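Local coordinates for 2-hydroxyisobutyryl-CoA synthetase (Aquincola tertiaricarbonis, PDB 6HDY), which belongs to the ANL superfamily of AMP-binding enzymes and couples a large AMP-binding domain to a smaller C-terminal domain, at residues A[165-170]-A[208-213]; A[202-207]-A[233-238]; A[227-232]-A[266-271]; A[245-250]-A[262-267]; A[288-291]-A[297-300]. All blocks are in the same frame, centred on the assembly; numbering follows the deposited sequence.

Contact 1 (A[165-170]-A[208-213])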
# COMPACT_ATOMS: atom_id res chain seq x y z
N LEU A 165 2.98 -11.73 14.28
CA LEU A 165 2.17 -11.19 13.20
C LEU A 165 2.01 -9.68 13.46
O LEU A 165 1.49 -9.27 14.51
CB LEU A 165 0.81 -11.90 13.13
CG LEU A 165 -0.08 -11.42 11.96
CD1 LEU A 165 0.34 -12.03 10.69
CD2 LEU A 165 -1.52 -11.81 12.19
N VAL A 166 2.52 -8.85 12.51
CA VAL A 166 2.48 -7.40 12.64
C VAL A 166 1.51 -6.83 11.63
O VAL A 166 1.76 -6.92 10.43
CB VAL A 166 3.89 -6.75 12.50
CG1 VAL A 166 3.81 -5.22 12.64
CG2 VAL A 166 4.86 -7.33 13.51
N CYS A 167 0.40 -6.25 12.11
CA CYS A 167 -0.55 -5.63 11.21
C CYS A 167 -0.15 -4.19 10.94
O CYS A 167 -0.18 -3.38 11.86
CB CYS A 167 -1.97 -5.71 11.75
SG CYS A 167 -3.22 -5.06 10.61
N VAL A 168 0.21 -3.87 9.67
CA VAL A 168 0.54 -2.49 9.27
C VAL A 168 -0.71 -1.92 8.61
O VAL A 168 -1.04 -2.24 7.47
CB VAL A 168 1.83 -2.38 8.39
CG1 VAL A 168 2.15 -0.92 8.07
CG2 VAL A 168 3.01 -3.02 9.11
N ALA A 169 -1.46 -1.12 9.39
CA ALA A 169 -2.73 -0.56 8.95
C ALA A 169 -2.70 0.97 8.80
O ALA A 169 -3.44 1.70 9.46
CB ALA A 169 -3.84 -1.02 9.90
N ALA A 170 -1.83 1.44 7.91
CA ALA A 170 -1.72 2.84 7.48
C ALA A 170 -1.63 2.75 5.96
O ALA A 170 -1.25 1.69 5.44
CB ALA A 170 -0.49 3.51 8.08
N GLN A 208 -12.51 -8.18 11.01
CA GLN A 208 -12.67 -9.62 10.77
C GLN A 208 -11.30 -10.29 10.67
O GLN A 208 -11.12 -11.34 11.29
CB GLN A 208 -13.51 -9.92 9.51
CG GLN A 208 -14.99 -9.49 9.59
CD GLN A 208 -15.81 -10.19 10.68
OE1 GLN A 208 -15.45 -11.25 11.24
NE2 GLN A 208 -16.95 -9.58 11.01
N TRP A 209 -10.32 -9.67 9.92
CA TRP A 209 -8.97 -10.21 9.79
C TRP A 209 -8.23 -10.23 11.11
O TRP A 209 -7.48 -11.17 11.35
CB TRP A 209 -8.14 -9.47 8.72
CG TRP A 209 -8.43 -9.95 7.33
CD1 TRP A 209 -9.46 -9.55 6.53
CD2 TRP A 209 -7.72 -10.94 6.60
NE1 TRP A 209 -9.43 -10.22 5.34
CE2 TRP A 209 -8.37 -11.09 5.35
CE3 TRP A 209 -6.56 -11.69 6.85
CZ2 TRP A 209 -7.93 -11.99 4.38
CZ3 TRP A 209 -6.11 -12.57 5.87
CH2 TRP A 209 -6.81 -12.73 4.67
N LEU A 210 -8.42 -9.21 11.96
CA LEU A 210 -7.76 -9.13 13.28
C LEU A 210 -8.34 -10.18 14.25
O LEU A 210 -7.59 -10.73 15.07
CB LEU A 210 -7.91 -7.73 13.89
CG LEU A 210 -7.37 -6.54 13.07
CD1 LEU A 210 -7.89 -5.24 13.63
CD2 LEU A 210 -5.86 -6.52 13.03
N ASP A 211 -9.65 -10.45 14.14
CA ASP A 211 -10.34 -11.46 14.95
C ASP A 211 -9.88 -12.86 14.53
O ASP A 211 -9.63 -13.69 15.39
CB ASP A 211 -11.87 -11.33 14.78
CG ASP A 211 -12.68 -12.16 15.78
OD1 ASP A 211 -12.80 -11.73 16.95
OD2 ASP A 211 -13.24 -13.20 15.37
N THR A 212 -9.73 -13.10 13.20
CA THR A 212 -9.26 -14.38 12.67
C THR A 212 -7.76 -14.61 12.94
O THR A 212 -7.40 -15.64 13.51
CB THR A 212 -9.59 -14.50 11.17
OG1 THR A 212 -10.99 -14.25 10.96
CG2 THR A 212 -9.18 -15.85 10.58
N MET A 213 -6.91 -13.67 12.49
CA MET A 213 -5.44 -13.74 12.55
C MET A 213 -4.84 -13.56 13.93
O MET A 213 -3.79 -14.14 14.20
CB MET A 213 -4.78 -12.74 11.57
CG MET A 213 -5.03 -13.02 10.10
SD MET A 213 -4.28 -14.55 9.47
CE MET A 213 -5.63 -15.12 8.57
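L165 and C167 meet M213 and L210 in a buried, wholly apolar helix-on-sheet contact, where the end of helix 202-213 lies against strand 165-168. L165 and M213 make the closer pair. Methyl CD2 of L165 reaches CB of M213 at 3.4 Å because CG is swung opposite the backbone N (chi1 -177°); this is closer than two such carbons normally pack. The two side chains cross obliquely; beyond CB, the bent thioether chain of M213 turns away from the strand. One helical turn earlier, L210 extends CD2 to SG of C167 at 3.9 Å. A branched leucine bridges the gap to the sheet, while the small thiol lets the helix come near. L165 and C167 alternate with V166 and V168, which face the other side of the sheet, as expected where helices cover the parallel sheet of an AMP-binding domain. The strand runs next to strands 191-193 and 217-220, and L210 also packs on L228 of helix 222-234. Within the helix, Q208 O accepts T212 N and T212 OG1, each at 2.9 Å and from opposite faces of the carbonyl plane. In the second subunit, V124 packs on L165 and P109 on M213.

Contact 2 (A[202-207]-A[233-238])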
# COMPACT_ATOMS: atom_id res chain seq x y z
N MET A 202 -12.64 -1.03 4.03
CA MET A 202 -11.43 -1.64 4.60
C MET A 202 -11.51 -1.96 6.09
O MET A 202 -11.07 -3.04 6.49
CB MET A 202 -10.19 -0.79 4.33
CG MET A 202 -9.59 -1.02 2.97
SD MET A 202 -7.98 -0.17 2.85
CE MET A 202 -7.37 -0.93 1.40
N SER A 203 -12.02 -1.02 6.90
CA SER A 203 -12.10 -1.14 8.36
C SER A 203 -13.01 -2.27 8.80
O SER A 203 -12.68 -3.00 9.74
CB SER A 203 -12.53 0.18 8.98
OG SER A 203 -11.76 1.24 8.43
N ALA A 204 -14.16 -2.44 8.11
CA ALA A 204 -15.10 -3.51 8.43
C ALA A 204 -14.44 -4.85 8.14
O ALA A 204 -14.58 -5.77 8.93
CB ALA A 204 -16.39 -3.35 7.62
N ARG A 205 -13.66 -4.94 7.06
CA ARG A 205 -12.95 -6.17 6.70
C ARG A 205 -11.76 -6.44 7.62
O ARG A 205 -11.53 -7.58 8.01
CB ARG A 205 -12.58 -6.17 5.23
CG ARG A 205 -13.79 -6.49 4.34
CD ARG A 205 -13.46 -6.77 2.88
NE ARG A 205 -12.89 -5.60 2.22
CZ ARG A 205 -11.59 -5.35 2.15
NH1 ARG A 205 -11.14 -4.25 1.56
NH2 ARG A 205 -10.72 -6.20 2.69
N LEU A 206 -11.04 -5.38 8.03
CA LEU A 206 -9.89 -5.46 8.92
C LEU A 206 -10.21 -6.08 10.25
O LEU A 206 -9.46 -6.92 10.71
CB LEU A 206 -9.23 -4.08 9.14
CG LEU A 206 -7.92 -4.05 10.00
CD1 LEU A 206 -6.89 -5.13 9.53
CD2 LEU A 206 -7.27 -2.66 9.91
N VAL A 207 -11.30 -5.64 10.90
CA VAL A 207 -11.71 -6.16 12.20
C VAL A 207 -11.92 -7.68 12.12
O VAL A 207 -11.46 -8.39 13.02
CB VAL A 207 -12.89 -5.39 12.87
CG1 VAL A 207 -12.46 -3.97 13.22
CG2 VAL A 207 -14.15 -5.39 12.01
N ARG A 233 -16.93 -2.81 17.32
CA ARG A 233 -18.17 -2.88 18.08
C ARG A 233 -19.39 -2.81 17.14
O ARG A 233 -20.22 -3.70 17.25
CB ARG A 233 -18.18 -1.85 19.21
CG ARG A 233 -17.13 -2.19 20.29
CD ARG A 233 -17.19 -1.26 21.49
NE ARG A 233 -16.70 0.08 21.19
CZ ARG A 233 -15.46 0.50 21.45
NH1 ARG A 233 -14.58 -0.32 22.01
NH2 ARG A 233 -15.09 1.74 21.14
N GLU A 234 -19.43 -1.90 16.14
CA GLU A 234 -20.53 -1.85 15.14
C GLU A 234 -20.69 -3.21 14.42
O GLU A 234 -21.81 -3.61 14.09
CB GLU A 234 -20.28 -0.77 14.08
CG GLU A 234 -20.63 0.65 14.51
CD GLU A 234 -20.26 1.75 13.53
OE1 GLU A 234 -19.16 1.69 12.93
OE2 GLU A 234 -21.06 2.71 13.40
N GLU A 235 -19.55 -3.92 14.21
CA GLU A 235 -19.44 -5.23 13.55
C GLU A 235 -19.65 -6.42 14.51
O GLU A 235 -19.39 -7.57 14.13
CB GLU A 235 -18.08 -5.32 12.83
CG GLU A 235 -18.14 -5.92 11.44
CD GLU A 235 -18.91 -5.14 10.39
OE1 GLU A 235 -19.23 -3.95 10.62
OE2 GLU A 235 -19.17 -5.73 9.32
N LYS A 236 -20.12 -6.12 15.75
CA LYS A 236 -20.41 -7.06 16.85
C LYS A 236 -19.18 -7.95 17.24
O LYS A 236 -19.34 -9.10 17.67
CB LYS A 236 -21.69 -7.89 16.57
CG LYS A 236 -22.99 -7.10 16.81
CD LYS A 236 -24.24 -7.90 16.44
CE LYS A 236 -25.49 -7.04 16.36
NZ LYS A 236 -26.69 -7.85 15.99
N LEU A 237 -17.97 -7.37 17.12
CA LEU A 237 -16.71 -8.00 17.51
C LEU A 237 -16.13 -7.22 18.67
O LEU A 237 -16.31 -6.00 18.74
CB LEU A 237 -15.70 -8.04 16.34
CG LEU A 237 -16.05 -8.86 15.09
CD1 LEU A 237 -15.09 -8.57 13.96
CD2 LEU A 237 -16.05 -10.37 15.37
N ASN A 238 -15.44 -7.90 19.59
CA ASN A 238 -14.84 -7.24 20.75
C ASN A 238 -13.35 -7.08 20.46
O ASN A 238 -12.67 -8.09 20.24
CB ASN A 238 -15.12 -8.04 22.03
CG ASN A 238 -14.83 -7.30 23.31
OD1 ASN A 238 -13.78 -6.67 23.49
ND2 ASN A 238 -15.74 -7.43 24.28
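The backbone N of L237 bonds to the carbonyl O of A232, and the L237 side chain points at V207 from the turn this bond belongs to. K236, with positive phi (56°), is the C-prime residue, and its N bonds to R233 O at 2.8 Å; together the two bonds form a Schellman motif that ends helix 222-234. L237, the residue after C-prime, packs across on helix 202-213: CD1 lies 3.8 Å from CG2 of V207, and equally close to V207 O. A beta-branched valine suits this place, since its methyls broaden the surface presented by helix 202-213. CG2 of V207 also meets CB of E235 at 4.0 Å, the two side chains crossing at about a right angle. One turn earlier in that helix, A204 is small enough for the E235 chain, bent at chi2 (65°), to fold over it, with OE2 4.0 Å from CB of A204. This is a van der Waals approach at the partly exposed side of the contact, and the carboxylate makes no hydrogen bond across it. Deeper in, V207 packs on L228 and A232, while S203 OG bonds to Y224 OH of helix 222-234.

Contact 3 (A[227-232]-A[266-271])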
# COMPACT_ATOMS: atom_id res chain seq x y z
N HIS A 227 -11.01 4.69 15.84
CA HIS A 227 -12.06 4.46 14.84
C HIS A 227 -12.34 2.97 14.62
O HIS A 227 -13.51 2.57 14.53
CB HIS A 227 -11.76 5.19 13.53
CG HIS A 227 -12.71 4.86 12.41
ND1 HIS A 227 -14.08 4.91 12.58
CD2 HIS A 227 -12.44 4.49 11.13
CE1 HIS A 227 -14.60 4.58 11.41
NE2 HIS A 227 -13.66 4.30 10.51
N LEU A 228 -11.27 2.17 14.58
CA LEU A 228 -11.33 0.72 14.40
C LEU A 228 -12.09 -0.00 15.54
O LEU A 228 -12.79 -0.97 15.25
CB LEU A 228 -9.91 0.17 14.20
CG LEU A 228 -9.77 -1.14 13.44
CD1 LEU A 228 -10.35 -1.03 12.03
CD2 LEU A 228 -8.32 -1.56 13.39
N ALA A 229 -12.00 0.50 16.80
CA ALA A 229 -12.73 -0.10 17.95
C ALA A 229 -14.25 0.13 17.80
O ALA A 229 -15.05 -0.76 18.15
CB ALA A 229 -12.23 0.47 19.26
N GLU A 230 -14.65 1.30 17.25
CA GLU A 230 -16.06 1.64 17.00
C GLU A 230 -16.54 0.76 15.88
O GLU A 230 -17.65 0.24 15.96
CB GLU A 230 -16.24 3.11 16.59
CG GLU A 230 -15.81 4.13 17.63
CD GLU A 230 -15.71 5.54 17.10
OE1 GLU A 230 -15.83 6.48 17.92
OE2 GLU A 230 -15.51 5.72 15.88
N VAL A 231 -15.70 0.54 14.85
CA VAL A 231 -16.04 -0.37 13.75
C VAL A 231 -16.16 -1.82 14.28
O VAL A 231 -17.14 -2.49 13.93
CB VAL A 231 -15.10 -0.23 12.52
CG1 VAL A 231 -15.42 -1.27 11.46
CG2 VAL A 231 -15.20 1.18 11.93
N ALA A 232 -15.22 -2.27 15.16
CA ALA A 232 -15.24 -3.62 15.75
C ALA A 232 -16.55 -3.81 16.50
O ALA A 232 -17.24 -4.80 16.27
CB ALA A 232 -14.06 -3.81 16.70
N GLU A 266 -7.23 0.37 26.94
CA GLU A 266 -8.42 -0.27 27.53
C GLU A 266 -9.24 -1.01 26.47
O GLU A 266 -9.66 -2.14 26.71
CB GLU A 266 -9.27 0.74 28.35
CG GLU A 266 -10.74 0.38 28.52
CD GLU A 266 -11.06 -0.86 29.35
OE1 GLU A 266 -10.68 -0.90 30.54
OE2 GLU A 266 -11.77 -1.75 28.83
N ALA A 267 -9.50 -0.35 25.33
CA ALA A 267 -10.29 -0.89 24.23
C ALA A 267 -9.71 -2.17 23.65
O ALA A 267 -10.47 -3.05 23.26
CB ALA A 267 -10.45 0.16 23.13
N TYR A 268 -8.37 -2.28 23.60
CA TYR A 268 -7.66 -3.43 23.04
C TYR A 268 -7.05 -4.39 24.06
O TYR A 268 -6.69 -5.51 23.69
CB TYR A 268 -6.58 -2.95 22.05
CG TYR A 268 -7.14 -2.33 20.80
CD1 TYR A 268 -7.54 -3.12 19.72
CD2 TYR A 268 -7.24 -0.95 20.67
CE1 TYR A 268 -8.03 -2.55 18.54
CE2 TYR A 268 -7.72 -0.36 19.49
CZ TYR A 268 -8.12 -1.17 18.44
OH TYR A 268 -8.62 -0.59 17.29
N GLY A 269 -6.92 -3.96 25.31
CA GLY A 269 -6.30 -4.73 26.38
C GLY A 269 -4.84 -5.00 26.06
O GLY A 269 -4.35 -6.11 26.26
N ALA A 270 -4.16 -3.99 25.49
CA ALA A 270 -2.77 -4.10 25.04
C ALA A 270 -1.99 -2.85 25.42
O ALA A 270 -2.60 -1.90 25.92
CB ALA A 270 -2.75 -4.29 23.52
N LYS A 271 -0.66 -2.84 25.21
CA LYS A 271 0.19 -1.68 25.48
C LYS A 271 0.25 -0.79 24.25
O LYS A 271 0.17 -1.29 23.13
CB LYS A 271 1.61 -2.10 25.88
CG LYS A 271 1.71 -2.56 27.33
CD LYS A 271 3.14 -2.86 27.74
CE LYS A 271 3.86 -1.68 28.32
NZ LYS A 271 4.89 -2.11 29.29
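A229 and A267 bring helices 222-234 and 258-268 to a CA-CA separation of 6.8 Å, just before the second helix ends; G269, the first residue beyond it, has positive phi (63°), which suits a residue without a side chain. Two alanines suit such a close approach: their methyls face each other, CB of A229 to CB of A267 at 4.3 Å, and nothing bulkier stands between the backbones. The remaining contact is made by one long aromatic side chain. Y268 places CG anti to its own carbonyl carbon (chi1 -68°), which points the ring across the gap toward helix 222-234, so that its hydroxyl end arrives beside L228. OH of Y268 lies 3.4 Å from CB of L228, and the two side chains cross at about a right angle. The same OH also comes to 3.6 Å from the backbone N of A229, too far to count as a bond. The polar partner of this buried hydroxyl is the carbonyl O of A225, one turn earlier in the same helix, so tyrosine fills an apolar site yet satisfies its oxygen. The ring also packs on L247 of strand 246-249, and L228 continues to L206, V207 and L210 of helix 202-213. Neighbouring helices packed side by side over one face of a parallel sheet, here 222-234 and 258-268, are characteristic of the alpha/beta layering in AMP-binding domains.

Contact 4 (A[245-250]-A[262-267]). With 3HL ((3S)-3-hydroxybutanoic acid), chain B; 8LQ ([[(2~{R},3~{S},4~{R},5~{R})-5-(6-aminopurin-9-yl)-3,4-bis(oxidanyl)oxolan-2-yl]methoxy-oxidanyl-phosphoryl] (3~{S})-3-oxidanylbutanoate), chain C.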
# COMPACT_ATOMS: atom_id res chain seq x y z
N LYS A 245 -0.68 -7.59 21.76
CA LYS A 245 0.18 -7.36 22.92
C LYS A 245 0.51 -5.86 22.90
O LYS A 245 0.72 -5.24 23.95
CB LYS A 245 1.47 -8.20 22.87
CG LYS A 245 1.24 -9.73 22.80
CD LYS A 245 0.66 -10.34 24.10
CE LYS A 245 0.21 -11.78 23.93
NZ LYS A 245 -1.13 -11.89 23.30
N CYS A 246 0.53 -5.29 21.69
CA CYS A 246 0.81 -3.88 21.54
C CYS A 246 0.31 -3.29 20.24
O CYS A 246 -0.01 -4.01 19.28
CB CYS A 246 2.30 -3.58 21.74
SG CYS A 246 3.30 -3.72 20.25
N LEU A 247 0.20 -1.96 20.26
CA LEU A 247 -0.16 -1.09 19.16
C LEU A 247 0.90 0.01 19.22
O LEU A 247 1.19 0.51 20.31
CB LEU A 247 -1.57 -0.49 19.35
CG LEU A 247 -2.73 -1.48 19.43
CD1 LEU A 247 -3.10 -1.75 20.89
CD2 LEU A 247 -3.95 -0.94 18.67
N PHE A 248 1.54 0.33 18.09
CA PHE A 248 2.58 1.36 18.05
C PHE A 248 2.23 2.35 16.98
O PHE A 248 1.82 1.97 15.90
CB PHE A 248 4.00 0.78 17.96
CG PHE A 248 4.43 0.14 16.66
CD1 PHE A 248 4.00 -1.14 16.32
CD2 PHE A 248 5.39 0.75 15.85
CE1 PHE A 248 4.46 -1.76 15.15
CE2 PHE A 248 5.85 0.12 14.68
CZ PHE A 248 5.36 -1.11 14.33
N PHE A 249 2.25 3.63 17.33
CA PHE A 249 1.73 4.68 16.46
C PHE A 249 2.70 5.79 16.18
O PHE A 249 3.52 6.17 17.03
CB PHE A 249 0.46 5.32 17.11
CG PHE A 249 -0.64 4.40 17.64
CD1 PHE A 249 -1.34 3.56 16.78
CD2 PHE A 249 -1.01 4.44 18.99
CE1 PHE A 249 -2.36 2.73 17.27
CE2 PHE A 249 -2.03 3.61 19.48
CZ PHE A 249 -2.71 2.78 18.61
N SER A 250 2.50 6.41 15.02
CA SER A 250 3.20 7.61 14.56
C SER A 250 2.24 8.41 13.68
O SER A 250 1.19 7.90 13.28
CB SER A 250 4.48 7.24 13.82
OG SER A 250 4.18 6.84 12.50
N ASP A 262 -4.90 5.87 27.35
CA ASP A 262 -5.69 5.04 28.26
C ASP A 262 -6.92 4.44 27.58
O ASP A 262 -7.21 3.27 27.80
CB ASP A 262 -6.05 5.82 29.55
CG ASP A 262 -4.84 6.22 30.37
OD1 ASP A 262 -3.72 5.71 30.10
OD2 ASP A 262 -5.00 7.03 31.31
N ARG A 263 -7.61 5.23 26.72
CA ARG A 263 -8.76 4.74 25.95
C ARG A 263 -8.36 3.62 24.99
O ARG A 263 -9.07 2.62 24.90
CB ARG A 263 -9.47 5.88 25.19
CG ARG A 263 -10.58 6.55 25.99
CD ARG A 263 -11.14 7.77 25.28
NE ARG A 263 -12.10 8.50 26.12
CZ ARG A 263 -13.40 8.63 25.85
NH1 ARG A 263 -13.91 8.10 24.75
NH2 ARG A 263 -14.19 9.30 26.68
N ILE A 264 -7.23 3.77 24.29
CA ILE A 264 -6.75 2.77 23.33
C ILE A 264 -6.31 1.49 24.05
O ILE A 264 -6.79 0.41 23.69
CB ILE A 264 -5.69 3.32 22.33
CG1 ILE A 264 -6.20 4.60 21.62
CG2 ILE A 264 -5.32 2.23 21.29
CD1 ILE A 264 -5.15 5.42 20.90
N GLU A 265 -5.45 1.59 25.08
CA GLU A 265 -5.00 0.43 25.87
C GLU A 265 -6.19 -0.34 26.48
O GLU A 265 -6.18 -1.57 26.49
CB GLU A 265 -4.03 0.85 26.98
CG GLU A 265 -2.68 1.31 26.46
CD GLU A 265 -1.54 1.40 27.45
OE1 GLU A 265 -1.80 1.39 28.67
OE2 GLU A 265 -0.37 1.47 26.99
N GLU A 266 -7.23 0.37 26.94
CA GLU A 266 -8.42 -0.27 27.53
C GLU A 266 -9.24 -1.01 26.47
O GLU A 266 -9.66 -2.14 26.71
CB GLU A 266 -9.27 0.74 28.35
CG GLU A 266 -10.74 0.38 28.52
CD GLU A 266 -11.06 -0.86 29.35
OE1 GLU A 266 -10.68 -0.90 30.54
OE2 GLU A 266 -11.77 -1.75 28.83
N ALA A 267 -9.50 -0.35 25.33
CA ALA A 267 -10.29 -0.89 24.23
C ALA A 267 -9.71 -2.17 23.65
O ALA A 267 -10.47 -3.05 23.26
CB ALA A 267 -10.45 0.16 23.13
CA 3HL B . 5.27 10.62 9.93
CB 3HL B . 6.11 10.25 8.69
OG1 3HL B . 7.11 9.28 8.95
CG2 3HL B . 5.27 9.71 7.58
C 3HL B . 5.72 9.77 11.09
OA 3HL B . 5.53 8.56 11.06
OB 3HL B . 6.49 10.40 12.01
N9 8LQ C . 3.91 13.66 14.23
C8 8LQ C . 4.40 12.53 13.70
N7 8LQ C . 4.54 11.63 14.67
C5 8LQ C . 4.17 12.22 15.82
C6 8LQ C . 4.06 11.78 17.09
N6 8LQ C . 4.43 10.54 17.36
N1 8LQ C . 3.61 12.57 18.08
C2 8LQ C . 3.22 13.88 17.81
N3 8LQ C . 3.27 14.29 16.49
C4 8LQ C . 3.77 13.47 15.53
CAA 8LQ C . 6.15 9.12 8.63
CAZ 8LQ C . 5.79 9.15 10.14
OAE 8LQ C . 4.48 8.62 10.32
CAL 8LQ C . 5.82 10.57 10.73
CAS 8LQ C . 4.91 11.52 9.93
OAC 8LQ C . 3.70 11.50 10.11
OAQ 8LQ C . 5.55 12.29 8.98
PBC 8LQ C . 4.85 13.54 8.26
OAH 8LQ C . 3.66 12.89 7.43
OAD 8LQ C . 5.78 14.32 7.42
O5' 8LQ C . 4.31 14.43 9.45
C5' 8LQ C . 5.25 14.80 10.45
C4' 8LQ C . 4.56 15.61 11.51
O4' 8LQ C . 3.50 14.81 12.11
C3' 8LQ C . 5.54 15.84 12.59
O3' 8LQ C . 6.34 17.02 12.30
C2' 8LQ C . 4.61 16.04 13.79
O2' 8LQ C . 3.95 17.36 13.75
C1' 8LQ C . 3.58 14.96 13.54
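F249 and I264 form the tight part of this contact, where helix 258-268 rests on strand 246-249. The two side chains approach from opposite directions, and CG2 of I264 meets the phenyl ring at its edge, near the ring plane, 3.8 Å from CZ of F249. CD1 of I264, at 3.9 Å from CE2 of F249, sits well out of the ring plane, so the two methyls take the ring from different directions. Because CG2 is anti to the backbone N while CG1 is anti to the carbonyl carbon (chi1 -53°), isoleucine spreads both methyls toward the ring; a beta-branched residue fits here for that reason. L247 takes a looser part, its CD2 4.3 Å from CG2 of I264. Farther round the helix, D262 and E266 are exposed, a side where charged residues fit, and K245, just before the strand, is exposed too. Just past the strand's other end, at S250, the chemistry becomes polar. S250 belongs to the pocket of both ligands, which overlap in space and so are alternative occupants. Its OG is 2.6 Å from OA of 3HL and 2.8 Å from OAE of 8LQ, and it also hydrogen-bonds with Y219 OH. Strand 246-249, helix 258-268 and strand 271-274 form a beta-alpha-beta unit, in which E265 OE2 binds the backbone N of V272. Strand 246-249 lies between strands 217-220 and 271-274, while I264 fills the angle between the sheet and helix 222-234, touching V272 on one and A225 and I226 on the other.

Contact 5 (A[288-291]-A[297-300])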
# COMPACT_ATOMS: atom_id res chain seq x y z
N ALA A 288 11.12 7.04 19.85
CA ALA A 288 10.22 5.93 20.15
C ALA A 288 10.31 5.43 21.57
O ALA A 288 11.42 5.26 22.10
CB ALA A 288 10.47 4.74 19.19
N GLY A 289 9.16 5.10 22.13
CA GLY A 289 9.08 4.49 23.45
C GLY A 289 9.49 3.03 23.41
O GLY A 289 9.56 2.41 22.33
N THR A 290 9.86 2.48 24.58
CA THR A 290 10.29 1.07 24.66
C THR A 290 9.33 0.29 25.57
O THR A 290 8.47 0.90 26.20
CB THR A 290 11.77 0.96 25.05
OG1 THR A 290 11.91 1.31 26.42
CG2 THR A 290 12.68 1.83 24.20
N GLU A 291 9.42 -1.05 25.61
CA GLU A 291 8.54 -1.86 26.46
C GLU A 291 8.53 -1.41 27.94
O GLU A 291 7.45 -1.35 28.53
CB GLU A 291 8.83 -3.35 26.34
CG GLU A 291 7.78 -4.21 27.03
CD GLU A 291 7.95 -5.71 26.90
OE1 GLU A 291 8.96 -6.15 26.30
OE2 GLU A 291 7.06 -6.44 27.38
N MET A 297 8.74 9.01 24.46
CA MET A 297 9.68 8.45 23.50
C MET A 297 11.11 8.69 23.89
O MET A 297 11.41 9.71 24.48
CB MET A 297 9.47 9.08 22.11
CG MET A 297 8.08 8.86 21.53
SD MET A 297 7.83 9.51 19.85
CE MET A 297 7.76 11.23 20.16
N LEU A 298 12.01 7.77 23.52
CA LEU A 298 13.44 7.97 23.69
C LEU A 298 13.99 8.51 22.35
O LEU A 298 13.42 8.22 21.30
CB LEU A 298 14.15 6.64 24.00
CG LEU A 298 13.85 5.91 25.33
CD1 LEU A 298 14.88 4.86 25.58
CD2 LEU A 298 13.71 6.89 26.53
N CYS A 299 15.08 9.28 22.39
CA CYS A 299 15.77 9.81 21.22
C CYS A 299 16.91 8.86 20.95
O CYS A 299 17.93 8.93 21.64
CB CYS A 299 16.29 11.23 21.49
SG CYS A 299 15.02 12.42 21.95
N TRP A 300 16.75 7.96 19.97
CA TRP A 300 17.77 6.99 19.58
C TRP A 300 18.86 7.73 18.79
O TRP A 300 18.90 7.71 17.56
CB TRP A 300 17.13 5.84 18.79
CG TRP A 300 16.12 5.06 19.56
CD1 TRP A 300 14.92 5.51 20.02
CD2 TRP A 300 16.17 3.66 19.88
NE1 TRP A 300 14.24 4.49 20.66
CE2 TRP A 300 14.98 3.34 20.57
CE3 TRP A 300 17.11 2.64 19.63
CZ2 TRP A 300 14.70 2.04 21.03
CZ3 TRP A 300 16.84 1.36 20.09
CH2 TRP A 300 15.65 1.06 20.78
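The carbonyl O of A288 takes two N-H groups from the other segment, the backbone N of L298 and NE1 of W300, which reach it from opposite faces of its carbonyl plane. L298 N is the nearer, at 2.9 Å, and stands well above that plane. W300 NE1 is at 3.3 Å, with the oxygen almost exactly in the plane of the indole, so the ring edge does the gripping. A return bond from A288 N to L298 O, at 3.0 Å and in the carbonyl plane, completes the hydrogen-bonded antiparallel pair of a beta hairpin. A288 and L298 therefore point to the same face of the small sheet, and alanine's short side chain suits a place beside the indole, its CB 4.1 Å from NE1 of W300. T290 uses its methyl here: CG2 touches CZ2 of W300 at 3.8 Å and CD1 of L298 at 4.0 Å, while its OG1 bonds to S293 N in the loop that joins the two strands. CB of M297 packs on A288 N at 3.5 Å, and its side chain comes within about 4 Å of 8LQ. Farther out, strand 361-362 continues the sheet beyond 297-299, the ring of Y359 meets that of W300, and I154 of helix 141-157 packs on both A288 and W300.

Contacts 1 to 4 belong to the same parallel sheet and its helical layer, whereas contact 5 lies in a separate small antiparallel sheet. Contacts 1 and 4 each set a helix on a strand and are buried and apolar, although contact 4 also reaches the ligand pocket through S250, and contact 5 approaches 8LQ through M297. Contact 3 joins two helices and is buried; contact 2, nearest the surface, sets the capped end of one helix against another, mixing valine and leucine with an acidic side chain. Helix 202-213 serves contacts 1 and 2, helix 222-234 contacts 2 and 3, helix 258-268 contacts 3 and 4. Contact 5 relies on cross-segment hydrogen bonds, and K271 NZ to E291 O ties it to contact 3.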